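PDB 6VJR: vinylacetyl-CoA Delta-isomerase from Nitrosopumilus maritimus SCM1, which probably dehydrates 4-hydroxybutyryl-CoA and shifts the double bond of vinylacetyl-CoA, and carries FAD, a [4Fe-4S] cluster and iron. Local coordinates for residues Lys395-His399 with Val418-Met422; Ile35-Ala41 with Ala248-Gln253; His111-Glu116 with Met350-Val354. One frame throughout, in Å; residues are numbered along the deposited sequence.

Interaction 1: Lys395-His399 with Val418-Met422; sequences KDFRH and VENRM. With SO4 (sulfate ion), chain H.
F397 has CG anti to its backbone N (chi1 -174°), which swings the benzyl group off the end of helix 394-397 and across to helix 418-432. M422 comes in over one face of the ring: its chain runs straight as far as SD and then bends at chi3 (38°), so that both sulfur and methyl lie against the phenyl. This is a Met-aromatic contact, with M422 SD 3.7 Å from the F397 centroid, shifted toward the rim and closest to F397 CD1 at 3.4 Å. The methyl carbon M422 CE reaches back over the root of the ring, 3.9 Å from F397 CG.

At the far end of the ring, V418 CG1 packs 4.0 Å from F397 CE1, while E419 CB lies 4.0 Å from F397 CE2. The E419 chain then extends past the phenyl, its carboxylate plane nearly perpendicular to the ring, and meets R398. There R398 NH2 gives a weak, charge-assisted hydrogen bond to E419 OE1 at 3.4 Å. The carboxylate sits at the guanidinium edge but is turned almost crosswise to it, so the two do not form the flat, two-pronged pairing. Each has a stronger mate nearby, E394 for R398 and R423 for E419, and the bridge is one link in a chain of alternating charges running beside the buried phenyl. Away from this contact, exposed K395 NZ bonds weakly to O3 of a sulfate (3.0 Å), probably from the crystallisation liquor.

The contact ties the short helix 394-397 to the first turn of helix 418-432. K407, from the intervening helix 402-409, adds a cation-pi contact to F397, the D396 carboxylate accepts hydrogen bonds from the backbone N of F22 and G23 of the second subunit, and N420 and R421 lean on Y313 of helix 295-314.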
loop_
_atom_site.group_PDB
_atom_site.type_symbol
_atom_site.label_atom_id
_atom_site.label_comp_id
_atom_site.label_asym_id
_atom_site.label_seq_id
_atom_site.Cartn_x
_atom_site.Cartn_y
_atom_site.Cartn_z
ATOM N N LYS A 395 -24.401 19.885 24.142
ATOM C CA LYS A 395 -25.629 20.123 24.906
ATOM C C LYS A 395 -25.792 19.107 26.039
ATOM O O LYS A 395 -26.238 19.473 27.128
ATOM C CB LYS A 395 -26.839 20.102 23.979
ATOM C CG LYS A 395 -26.928 21.346 23.117
ATOM C CD LYS A 395 -28.141 21.343 22.207
ATOM C CE LYS A 395 -28.473 22.687 21.645
ATOM N NZ LYS A 395 -27.391 23.189 20.818
ATOM N N ASP A 396 -25.399 17.842 25.799
ATOM C CA ASP A 396 -25.363 16.856 26.872
ATOM C C ASP A 396 -24.265 17.151 27.890
ATOM O O ASP A 396 -24.496 17.030 29.086
ATOM C CB ASP A 396 -25.359 15.469 26.248
ATOM C CG ASP A 396 -26.626 15.224 25.445
ATOM O OD1 ASP A 396 -27.709 15.256 26.062
ATOM O OD2 ASP A 396 -26.534 15.071 24.217
ATOM N N PHE A 397 -23.070 17.529 27.439
ATOM C CA PHE A 397 -21.976 17.884 28.339
ATOM C C PHE A 397 -22.338 19.045 29.289
ATOM O O PHE A 397 -21.854 19.102 30.421
ATOM C CB PHE A 397 -20.757 18.254 27.485
ATOM C CG PHE A 397 -19.514 18.498 28.304
ATOM C CD1 PHE A 397 -18.979 17.466 29.047
ATOM C CD2 PHE A 397 -18.880 19.730 28.312
ATOM C CE1 PHE A 397 -17.836 17.676 29.808
ATOM C CE2 PHE A 397 -17.761 19.941 29.118
ATOM C CZ PHE A 397 -17.225 18.911 29.826
ATOM N N ARG A 398 -23.184 19.972 28.827
ATOM C CA ARG A 398 -23.551 21.166 29.587
ATOM C C ARG A 398 -24.825 20.933 30.405
ATOM O O ARG A 398 -25.216 21.785 31.212
ATOM C CB ARG A 398 -23.769 22.374 28.678
ATOM C CG ARG A 398 -22.580 22.746 27.839
ATOM C CD ARG A 398 -21.385 23.142 28.578
ATOM N NE ARG A 398 -20.467 23.692 27.565
ATOM C CZ ARG A 398 -19.188 23.916 27.820
ATOM N NH1 ARG A 398 -18.395 24.397 26.875
ATOM N NH2 ARG A 398 -18.725 23.678 29.036
ATOM N N HIS A 399 -25.434 19.742 30.245
ATOM C CA HIS A 399 -26.715 19.448 30.871
ATOM C C HIS A 399 -26.519 19.194 32.373
ATOM O O HIS A 399 -25.561 18.563 32.766
ATOM C CB HIS A 399 -27.327 18.220 30.193
ATOM C CG HIS A 399 -28.725 17.940 30.615
ATOM N ND1 HIS A 399 -29.021 17.231 31.757
ATOM C CD2 HIS A 399 -29.899 18.289 30.071
ATOM C CE1 HIS A 399 -30.344 17.190 31.895
ATOM N NE2 HIS A 399 -30.898 17.808 30.873
ATOM N N VAL A 418 -11.697 17.096 30.924
ATOM C CA VAL A 418 -12.540 16.340 30.009
ATOM C C VAL A 418 -12.988 17.211 28.836
ATOM O O VAL A 418 -13.032 16.740 27.707
ATOM C CB VAL A 418 -13.720 15.659 30.733
ATOM C CG1 VAL A 418 -14.763 15.107 29.774
ATOM C CG2 VAL A 418 -13.199 14.557 31.635
ATOM N N GLU A 419 -13.246 18.508 29.073
ATOM C CA GLU A 419 -13.642 19.359 27.980
ATOM C C GLU A 419 -12.540 19.412 26.901
ATOM O O GLU A 419 -12.814 19.474 25.706
ATOM C CB GLU A 419 -13.942 20.763 28.479
ATOM C CG GLU A 419 -14.490 21.634 27.365
ATOM C CD GLU A 419 -14.968 23.013 27.770
ATOM O OE1 GLU A 419 -15.399 23.190 28.928
ATOM O OE2 GLU A 419 -14.853 23.938 26.920
ATOM N N ASN A 420 -11.269 19.432 27.326
ATOM C CA ASN A 420 -10.184 19.445 26.354
ATOM C C ASN A 420 -10.119 18.139 25.554
ATOM O O ASN A 420 -9.867 18.163 24.336
ATOM C CB ASN A 420 -8.835 19.733 26.996
ATOM C CG ASN A 420 -8.724 21.132 27.552
ATOM O OD1 ASN A 420 -9.423 22.055 27.126
ATOM N ND2 ASN A 420 -7.763 21.313 28.430
ATOM N N ARG A 421 -10.353 16.981 26.217
ATOM C CA ARG A 421 -10.390 15.720 25.504
ATOM C C ARG A 421 -11.525 15.696 24.484
ATOM O O ARG A 421 -11.329 15.266 23.355
ATOM C CB ARG A 421 -10.442 14.604 26.523
ATOM C CG ARG A 421 -10.340 13.205 25.955
ATOM C CD ARG A 421 -10.064 12.179 27.054
ATOM N NE ARG A 421 -9.964 10.818 26.513
ATOM C CZ ARG A 421 -10.889 9.853 26.547
ATOM N NH1 ARG A 421 -12.026 10.048 27.195
ATOM N NH2 ARG A 421 -10.683 8.743 25.847
ATOM N N MET A 422 -12.695 16.183 24.873
ATOM C CA MET A 422 -13.802 16.328 23.940
ATOM C C MET A 422 -13.439 17.221 22.756
ATOM O O MET A 422 -13.739 16.889 21.609
ATOM C CB MET A 422 -15.074 16.829 24.619
ATOM C CG MET A 422 -15.559 15.882 25.654
ATOM S SD MET A 422 -17.079 16.360 26.499
ATOM C CE MET A 422 -17.923 17.056 25.075
HETATM S S SO4 H . -29.734 20.744 18.316
HETATM O O1 SO4 H . -28.649 19.834 18.078
HETATM O O2 SO4 H . -30.477 20.922 17.092
HETATM O O3 SO4 H . -29.198 22.014 18.738
HETATM O O4 SO4 H . -30.604 20.223 19.349
#

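Interaction 2: Ile35-Ala41 with Ala248-Gln253; sequences IRPSINA and AKFGGQ
The carbonyl oxygen of P37 is shared: A41 N bonds to it at 3.1 Å along the helix, G251 N adds a weak bond at 3.3 Å from the facing loop, and the CA-H of F250 points at it too. The carbonyl of K249 is held more firmly. N40 ND2 reaches one lone pair of K249 O at 2.9 Å, nearly straight (163°) and in the N40 amide plane, while P37 CA lies 3.3 Å from K249 O in a CH...O contact. N40 turns CG anti to its carbonyl carbon (chi1 -71°), which aims the amide at the loop, and its other end, OD1, takes R36 NE at 2.9 Å. With an alanine here, the K249 carbonyl would probably lose its strong donor and the R36 guanidinium would be freer to swing.

Further along, S38 CA lies 3.1 Å from G251 O in another CH...O contact. A water accepts from S38 N at 3.0 Å. The F250 ring presents its edge to N40 O and A41 N, with the aliphatic K249 CG over its face. S38 O accepts from Q99, a residue of the [4Fe-4S] pocket, so the joint borders the cluster's surroundings.

Much of this is backbone chemistry: one firm amide bond from N40, together with several weaker N-H and C-H contacts to carbonyls, fixes the irregular loop against helix 36-51.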
loop_
_atom_site.group_PDB
_atom_site.type_symbol
_atom_site.label_atom_id
_atom_site.label_comp_id
_atom_site.label_asym_id
_atom_site.label_seq_id
_atom_site.Cartn_x
_atom_site.Cartn_y
_atom_site.Cartn_z
ATOM N N ILE A 35 -21.432 30.288 7.028
ATOM C CA ILE A 35 -20.568 30.918 6.040
ATOM C C ILE A 35 -19.415 31.656 6.721
ATOM O O ILE A 35 -18.302 31.722 6.184
ATOM C CB ILE A 35 -21.393 31.836 5.134
ATOM C CG1 ILE A 35 -22.567 31.081 4.482
ATOM C CG2 ILE A 35 -20.507 32.541 4.097
ATOM C CD1 ILE A 35 -23.438 31.953 3.589
ATOM N N ARG A 36 -19.652 32.199 7.913
ATOM C CA ARG A 36 -18.664 33.047 8.542
ATOM C C ARG A 36 -17.324 32.319 8.720
ATOM O O ARG A 36 -16.275 32.918 8.543
ATOM C CB ARG A 36 -19.151 33.656 9.855
ATOM C CG ARG A 36 -18.119 34.517 10.577
ATOM C CD ARG A 36 -17.595 35.614 9.690
ATOM N NE ARG A 36 -16.819 36.554 10.500
ATOM C CZ ARG A 36 -17.288 37.631 11.106
ATOM N NH1 ARG A 36 -18.555 37.952 10.993
ATOM N NH2 ARG A 36 -16.500 38.348 11.872
ATOM N N PRO A 37 -17.242 31.023 9.069
ATOM C CA PRO A 37 -15.918 30.402 9.240
ATOM C C PRO A 37 -15.061 30.479 7.976
ATOM O O PRO A 37 -13.851 30.630 8.054
ATOM C CB PRO A 37 -16.258 28.948 9.628
ATOM C CG PRO A 37 -17.613 29.108 10.314
ATOM C CD PRO A 37 -18.338 30.119 9.463
ATOM N N SER A 38 -15.682 30.341 6.784
ATOM C CA SER A 38 -14.912 30.472 5.553
ATOM C C SER A 38 -14.378 31.896 5.347
ATOM O O SER A 38 -13.273 32.094 4.832
ATOM C CB SER A 38 -15.714 30.011 4.363
ATOM O OG SER A 38 -16.837 30.813 4.034
ATOM N N ILE A 39 -15.173 32.874 5.727
ATOM C CA ILE A 39 -14.748 34.276 5.701
ATOM C C ILE A 39 -13.539 34.487 6.601
ATOM O O ILE A 39 -12.606 35.212 6.262
ATOM C CB ILE A 39 -15.954 35.175 5.995
ATOM C CG1 ILE A 39 -16.895 35.127 4.769
ATOM C CG2 ILE A 39 -15.548 36.585 6.352
ATOM C CD1 ILE A 39 -18.267 35.671 5.025
ATOM N N ASN A 40 -13.615 33.952 7.801
ATOM C CA ASN A 40 -12.531 34.057 8.765
ATOM C C ASN A 40 -11.231 33.509 8.190
ATOM O O ASN A 40 -10.159 34.048 8.468
ATOM C CB ASN A 40 -12.887 33.322 10.045
ATOM C CG ASN A 40 -13.960 33.991 10.868
ATOM O OD1 ASN A 40 -14.229 35.188 10.735
ATOM N ND2 ASN A 40 -14.559 33.244 11.769
ATOM N N ALA A 41 -11.321 32.392 7.476
ATOM C CA ALA A 41 -10.146 31.797 6.851
ATOM C C ALA A 41 -9.546 32.774 5.853
ATOM O O ALA A 41 -8.335 32.966 5.840
ATOM C CB ALA A 41 -10.495 30.466 6.229
ATOM N N ALA A 248 -14.117 25.581 15.138
ATOM C CA ALA A 248 -15.275 26.462 15.072
ATOM C C ALA A 248 -14.972 27.765 14.318
ATOM O O ALA A 248 -15.900 28.401 13.794
ATOM C CB ALA A 248 -15.763 26.763 16.441
ATOM N N LYS A 249 -13.705 28.155 14.267
ATOM C CA LYS A 249 -13.419 29.465 13.702
ATOM C C LYS A 249 -13.260 29.466 12.184
ATOM O O LYS A 249 -13.520 30.495 11.550
ATOM C CB LYS A 249 -12.155 30.070 14.302
ATOM C CG LYS A 249 -11.854 31.491 13.848
ATOM C CD LYS A 249 -10.753 32.162 14.650
ATOM C CE LYS A 249 -10.577 33.563 14.192
ATOM N NZ LYS A 249 -9.444 34.171 14.903
ATOM N N PHE A 250 -12.856 28.323 11.608
ATOM C CA PHE A 250 -12.452 28.275 10.214
ATOM C C PHE A 250 -13.113 27.114 9.491
ATOM O O PHE A 250 -13.215 26.034 10.031
ATOM C CB PHE A 250 -10.931 28.147 10.103
ATOM C CG PHE A 250 -10.164 29.242 10.809
ATOM C CD1 PHE A 250 -10.176 30.522 10.293
ATOM C CD2 PHE A 250 -9.388 28.961 11.923
ATOM C CE1 PHE A 250 -9.425 31.523 10.888
ATOM C CE2 PHE A 250 -8.649 29.956 12.509
ATOM C CZ PHE A 250 -8.631 31.225 11.975
ATOM N N GLY A 251 -13.406 27.356 8.227
ATOM C CA GLY A 251 -13.939 26.354 7.311
ATOM C C GLY A 251 -13.766 26.803 5.866
ATOM O O GLY A 251 -13.254 27.906 5.570
ATOM N N GLY A 252 -14.277 25.968 4.971
ATOM C CA GLY A 252 -14.234 26.259 3.545
ATOM C C GLY A 252 -15.627 26.555 3.005
ATOM O O GLY A 252 -16.612 26.592 3.741
ATOM N N GLN A 253 -15.677 26.877 1.715
ATOM C CA GLN A 253 -16.911 27.289 1.066
ATOM C C GLN A 253 -16.835 26.858 -0.389
ATOM O O GLN A 253 -15.843 27.168 -1.056
ATOM C CB GLN A 253 -17.013 28.827 1.067
ATOM C CG GLN A 253 -18.047 29.406 0.090
ATOM C CD GLN A 253 -18.056 30.919 0.130
ATOM O OE1 GLN A 253 -17.483 31.606 -0.726
ATOM N NE2 GLN A 253 -18.697 31.431 1.163
HETATM O O HOH W 1 -17.860 28.377 6.270
#

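Interaction 3: His111-Glu116 with Met350-Val354; sequences HSTTFE and MKSGV
One direct hydrogen bond joins the two sides: H111 ND1 and S352 OG are 2.8 Å apart, the hydroxyl lying near the imidazole plane at its edge. S352 carries OG between its backbone N and carbonyl carbon (chi1 68°), and this tucks the hydroxyl in against H111 and over S112 CA.

Two waters carry the other polar links. One donates to S112 O and to E116 OE2, each at 3.0 Å, and accepts from S352 N at 3.1 Å; the second connects E116 OE2 to K351 N. E116 OE2 is also salt-bridged to R284. K351 NZ stays 4.3 Å from E116 OE1, beyond a salt bridge, and pairs with E119 instead.

The aromatic contact is CH-pi: S352 CA sits over the F115 face, 4.0 Å from the ring centroid, and K351 O lies above the same face nearer the rim. K351 CB touches the ring at CE1. Apolar packing lies beside S112, whose CB meets V354 CG1 at 3.7 Å and also M350 CB.

M350-G353 is a type I turn continued by a G1 bulge at G353, whose positive phi (111°) calls for glycine. It forms the link between the short strands 348-349 and 355-356 and rests on helix 101-121. H126 of helix 125-139 stacks edge-to-face with both H111 and F115, while M350 packs on R284 and V354 on Y288 of helix 278-292.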
loop_
_atom_site.group_PDB
_atom_site.type_symbol
_atom_site.label_atom_id
_atom_site.label_comp_id
_atom_site.label_asym_id
_atom_site.label_seq_id
_atom_site.Cartn_x
_atom_site.Cartn_y
_atom_site.Cartn_z
ATOM N N HIS A 111 -1.181 35.002 -17.057
ATOM C CA HIS A 111 -0.156 35.956 -17.437
ATOM C C HIS A 111 0.624 35.435 -18.649
ATOM O O HIS A 111 0.783 36.136 -19.653
ATOM C CB HIS A 111 0.763 36.217 -16.246
ATOM C CG HIS A 111 1.743 37.302 -16.457
ATOM N ND1 HIS A 111 2.902 37.098 -17.170
ATOM C CD2 HIS A 111 1.753 38.603 -16.067
ATOM C CE1 HIS A 111 3.605 38.247 -17.168
ATOM N NE2 HIS A 111 2.929 39.174 -16.513
ATOM N N SER A 112 1.049 34.167 -18.598
ATOM C CA SER A 112 1.799 33.584 -19.705
ATOM C C SER A 112 0.898 33.249 -20.897
ATOM O O SER A 112 1.303 33.421 -22.036
ATOM C CB SER A 112 2.600 32.375 -19.279
ATOM O OG SER A 112 1.778 31.289 -18.890
ATOM N N THR A 113 -0.314 32.753 -20.646
ATOM C CA THR A 113 -1.178 32.294 -21.723
ATOM C C THR A 113 -1.627 33.488 -22.576
ATOM O O THR A 113 -1.592 33.426 -23.802
ATOM C CB THR A 113 -2.364 31.518 -21.172
ATOM O OG1 THR A 113 -1.900 30.418 -20.393
ATOM C CG2 THR A 113 -3.203 31.002 -22.326
ATOM N N THR A 114 -2.076 34.589 -21.955
ATOM C CA THR A 114 -2.539 35.763 -22.710
ATOM C C THR A 114 -1.431 36.298 -23.617
ATOM O O THR A 114 -1.700 36.735 -24.739
ATOM C CB THR A 114 -3.057 36.861 -21.788
ATOM O OG1 THR A 114 -2.068 37.176 -20.814
ATOM C CG2 THR A 114 -4.396 36.504 -21.168
ATOM N N PHE A 115 -0.194 36.311 -23.110
ATOM C CA PHE A 115 0.954 36.749 -23.877
ATOM C C PHE A 115 1.080 35.949 -25.174
ATOM O O PHE A 115 1.311 36.518 -26.252
ATOM C CB PHE A 115 2.208 36.655 -23.002
ATOM C CG PHE A 115 3.455 37.187 -23.688
ATOM C CD1 PHE A 115 4.163 36.399 -24.580
ATOM C CD2 PHE A 115 3.947 38.449 -23.394
ATOM C CE1 PHE A 115 5.329 36.849 -25.141
ATOM C CE2 PHE A 115 5.105 38.908 -23.989
ATOM C CZ PHE A 115 5.791 38.109 -24.862
ATOM N N GLU A 116 0.886 34.625 -25.058
ATOM C CA GLU A 116 1.067 33.730 -26.185
ATOM C C GLU A 116 -0.101 33.825 -27.160
ATOM O O GLU A 116 0.140 33.725 -28.349
ATOM C CB GLU A 116 1.389 32.311 -25.739
ATOM C CG GLU A 116 2.795 32.274 -25.133
ATOM C CD GLU A 116 3.335 30.928 -24.687
ATOM O OE1 GLU A 116 3.344 30.037 -25.566
ATOM O OE2 GLU A 116 3.791 30.798 -23.521
ATOM N N MET A 350 8.772 31.747 -18.323
ATOM C CA MET A 350 7.960 31.765 -19.523
ATOM C C MET A 350 8.223 32.991 -20.380
ATOM O O MET A 350 8.809 33.966 -19.924
ATOM C CB MET A 350 6.484 31.678 -19.144
ATOM C CG MET A 350 6.221 30.496 -18.250
ATOM S SD MET A 350 6.591 28.881 -18.993
ATOM C CE MET A 350 5.195 28.855 -20.099
ATOM N N LYS A 351 7.711 32.973 -21.617
ATOM C CA LYS A 351 7.929 34.115 -22.508
ATOM C C LYS A 351 7.476 35.447 -21.901
ATOM O O LYS A 351 8.100 36.477 -22.183
ATOM C CB LYS A 351 7.245 33.862 -23.847
ATOM C CG LYS A 351 7.831 32.738 -24.695
ATOM C CD LYS A 351 7.039 32.602 -25.987
ATOM C CE LYS A 351 7.441 31.454 -26.815
ATOM N NZ LYS A 351 6.588 31.426 -28.001
ATOM N N SER A 352 6.349 35.458 -21.158
ATOM C CA SER A 352 5.814 36.691 -20.574
ATOM C C SER A 352 6.627 37.243 -19.398
ATOM O O SER A 352 6.378 38.369 -18.963
ATOM C CB SER A 352 4.397 36.454 -20.117
ATOM O OG SER A 352 4.353 35.568 -19.014
ATOM N N GLY A 353 7.518 36.415 -18.824
ATOM C CA GLY A 353 8.321 36.785 -17.675
ATOM C C GLY A 353 7.948 36.045 -16.396
ATOM O O GLY A 353 8.762 35.993 -15.467
ATOM N N VAL A 354 6.711 35.531 -16.327
ATOM C CA VAL A 354 6.286 34.756 -15.169
ATOM C C VAL A 354 7.057 33.431 -15.133
ATOM O O VAL A 354 7.383 32.870 -16.164
ATOM C CB VAL A 354 4.757 34.515 -15.138
ATOM C CG1 VAL A 354 4.284 33.634 -16.284
ATOM C CG2 VAL A 354 4.270 33.952 -13.822
HETATM O O HOH W 2 4.259 33.361 -22.054
HETATM O O HOH W 3 6.370 30.530 -22.499
#

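In the fold
Interaction 2 lies close to the redox centre: residue G252 is about 8 Å from the iron-sulfur cluster and about 5 Å from the side chain of the cluster ligand C97, and the Q253 side chain is about 6 Å from that of FAD-binding T188. Interaction 1 lies away from the annotated sites, the M422 side chain about 13 Å from a bound FAD. In interaction 3, about 12 Å separates the side chains of S112 and FAD-binding M147. Interactions 1 and 3 fall on opposite sides of the chain's centre, their own centres 55 Å apart, whereas interactions 1 and 2 share a side at 23 Å between centres. Interaction 3 joins the N- and C-terminal family regions; the others each stay within one.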